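Local coordinates for polysaccharide biosynthesis protein CapD (Bacillus thuringiensis HD-771, PDB 6BWC), which probably acts as a short-chain dehydrogenase-type enzyme on UDP-N-acetylglucosamine, with NADP as cofactor, in the biosynthesis of CMP-pseudaminic acid for flagellin glycosylation, at residues L24-Q29 against Q209-T214. The protein carries 2 engineered substitutions. Numbering follows the deposited sequence.
Sequences LSNVLQ and QATMLT
N26 and T211 have the nearest CA atoms across segments 24-29 and 209-214, 8.0 Å apart, where helices 18-29 and 207-220 meet in the Rossmann-type fold of this NADP-binding enzyme. Helix 18-29, which follows the glycine-rich turn after strand 9-13, packs through L24, V27 and L28 on V35 of strand 34-39, while helix 207-220 packs through L213 and T214 on V167 and F169 of strand 163-169, in the same sheet. Only 102 Å² is buried between the segments, summed over both sides, and no hydrogen bond spans them, so side-chain packing makes the contact. The amide of N26 meets the methyl of T211, with N26 CG and T211 CG2 4.0 Å apart and the two side chains crossing at about a right angle. CG2 of T211 lies anti to the backbone N and faces N26, while OG1, beside that N, bonds L207 O of its own helix; a weak bond also links it to S22 OG, in the first turn of helix 18-29. N26 ND2 is likewise held within its helix by S22 O. The M212 chain, bent at chi2 (-42°) and chi3 (-56°), brings SD to 4.0 Å from N26 OD1. Beside T211, A210 O accepts from T214 N, one turn on, and, on the opposite face of its carbonyl plane, from T214 OG1 at 2.8 Å.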
loop_
_atom_site.group_PDB
_atom_site.type_symbol
_atom_site.label_atom_id
_atom_site.label_comp_id
_atom_site.label_asym_id
_atom_site.label_seq_id
_atom_site.Cartn_x
_atom_site.Cartn_y
_atom_site.Cartn_z
ATOM N N LEU C 24 21.415 -23.262 11.803
ATOM C CA LEU C 24 21.061 -24.199 10.717
ATOM C C LEU C 24 21.707 -25.551 10.887
ATOM O O LEU C 24 21.014 -26.569 10.894
ATOM C CB LEU C 24 21.472 -23.631 9.345
ATOM C CG LEU C 24 21.351 -24.513 8.109
ATOM C CD1 LEU C 24 19.993 -25.200 8.094
ATOM C CD2 LEU C 24 21.553 -23.687 6.848
ATOM N N SER C 25 23.031 -25.550 11.007
ATOM C CA SER C 25 23.774 -26.792 11.155
ATOM C C SER C 25 23.491 -27.477 12.507
ATOM O O SER C 25 23.484 -28.702 12.587
ATOM C CB SER C 25 25.270 -26.564 10.939
ATOM O OG SER C 25 25.724 -25.467 11.702
ATOM N N ASN C 26 23.205 -26.714 13.554
ATOM C CA ASN C 26 22.932 -27.331 14.853
ATOM C C ASN C 26 21.574 -27.983 14.818
ATOM O O ASN C 26 21.443 -29.120 15.241
ATOM C CB ASN C 26 23.066 -26.340 16.024
ATOM C CG ASN C 26 24.541 -26.084 16.429
ATOM O OD1 ASN C 26 24.924 -26.320 17.572
ATOM N ND2 ASN C 26 25.361 -25.590 15.491
ATOM N N VAL C 27 20.589 -27.279 14.260
ATOM C CA VAL C 27 19.242 -27.825 14.062
ATOM C C VAL C 27 19.269 -29.020 13.119
ATOM O O VAL C 27 18.485 -29.934 13.278
ATOM C CB VAL C 27 18.216 -26.734 13.588
ATOM C CG1 VAL C 27 16.987 -27.323 12.880
ATOM C CG2 VAL C 27 17.753 -25.884 14.760
ATOM N N LEU C 28 20.175 -29.010 12.152
ATOM C CA LEU C 28 20.278 -30.112 11.180
ATOM C C LEU C 28 20.693 -31.463 11.785
ATOM O O LEU C 28 20.298 -32.503 11.266
ATOM C CB LEU C 28 21.205 -29.743 9.993
ATOM C CG LEU C 28 20.588 -28.961 8.811
ATOM C CD1 LEU C 28 21.642 -28.530 7.802
ATOM C CD2 LEU C 28 19.504 -29.752 8.092
ATOM N N GLN C 29 21.468 -31.456 12.867
ATOM C CA GLN C 29 21.881 -32.712 13.512
ATOM C C GLN C 29 20.788 -33.386 14.354
ATOM O O GLN C 29 20.895 -34.584 14.620
ATOM C CB GLN C 29 23.168 -32.526 14.322
ATOM C CG GLN C 29 24.417 -32.633 13.455
ATOM C CD GLN C 29 25.628 -31.960 14.073
ATOM O OE1 GLN C 29 25.667 -31.703 15.288
ATOM N NE2 GLN C 29 26.633 -31.662 13.238
ATOM N N GLN C 209 28.064 -20.221 22.042
ATOM C CA GLN C 209 27.314 -19.597 23.124
ATOM C C GLN C 209 26.015 -18.929 22.587
ATOM O O GLN C 209 24.929 -19.126 23.138
ATOM C CB GLN C 209 28.228 -18.599 23.868
ATOM C CG GLN C 209 29.221 -19.291 24.813
ATOM C CD GLN C 209 30.070 -18.336 25.653
ATOM O OE1 GLN C 209 30.693 -17.400 25.154
ATOM N NE2 GLN C 209 30.093 -18.582 26.944
ATOM N N ALA C 210 26.148 -18.185 21.488
ATOM C CA ALA C 210 25.024 -17.516 20.818
ATOM C C ALA C 210 24.057 -18.516 20.236
ATOM O O ALA C 210 22.866 -18.432 20.467
ATOM C CB ALA C 210 25.522 -16.566 19.727
ATOM N N THR C 211 24.579 -19.460 19.480
ATOM C CA THR C 211 23.762 -20.536 18.913
ATOM C C THR C 211 22.958 -21.345 19.983
ATOM O O THR C 211 21.735 -21.534 19.828
ATOM C CB THR C 211 24.631 -21.492 18.060
ATOM O OG1 THR C 211 25.648 -20.752 17.380
ATOM C CG2 THR C 211 23.792 -22.214 17.031
ATOM N N MET C 212 23.631 -21.785 21.053
ATOM C CA MET C 212 23.005 -22.610 22.092
ATOM C C MET C 212 22.007 -21.839 22.917
ATOM O O MET C 212 20.977 -22.383 23.309
ATOM C CB MET C 212 24.040 -23.255 23.023
ATOM C CG MET C 212 24.868 -24.361 22.390
ATOM S SD MET C 212 23.927 -25.499 21.338
ATOM C CE MET C 212 22.675 -26.058 22.521
ATOM N N LEU C 213 22.313 -20.578 23.181
ATOM C CA LEU C 213 21.381 -19.691 23.879
ATOM C C LEU C 213 20.042 -19.676 23.155
ATOM O O LEU C 213 19.009 -19.961 23.753
ATOM C CB LEU C 213 21.967 -18.270 23.975
ATOM C CG LEU C 213 21.141 -17.223 24.744
ATOM C CD1 LEU C 213 20.892 -17.685 26.180
ATOM C CD2 LEU C 213 21.751 -15.812 24.732
ATOM N N THR C 214 20.091 -19.382 21.851
ATOM C CA THR C 214 18.894 -19.292 21.004
ATOM C C THR C 214 18.137 -20.629 20.902
ATOM O O THR C 214 16.932 -20.696 21.197
ATOM C CB THR C 214 19.230 -18.790 19.573
ATOM O OG1 THR C 214 20.293 -17.823 19.600
ATOM C CG2 THR C 214 17.990 -18.155 18.919
#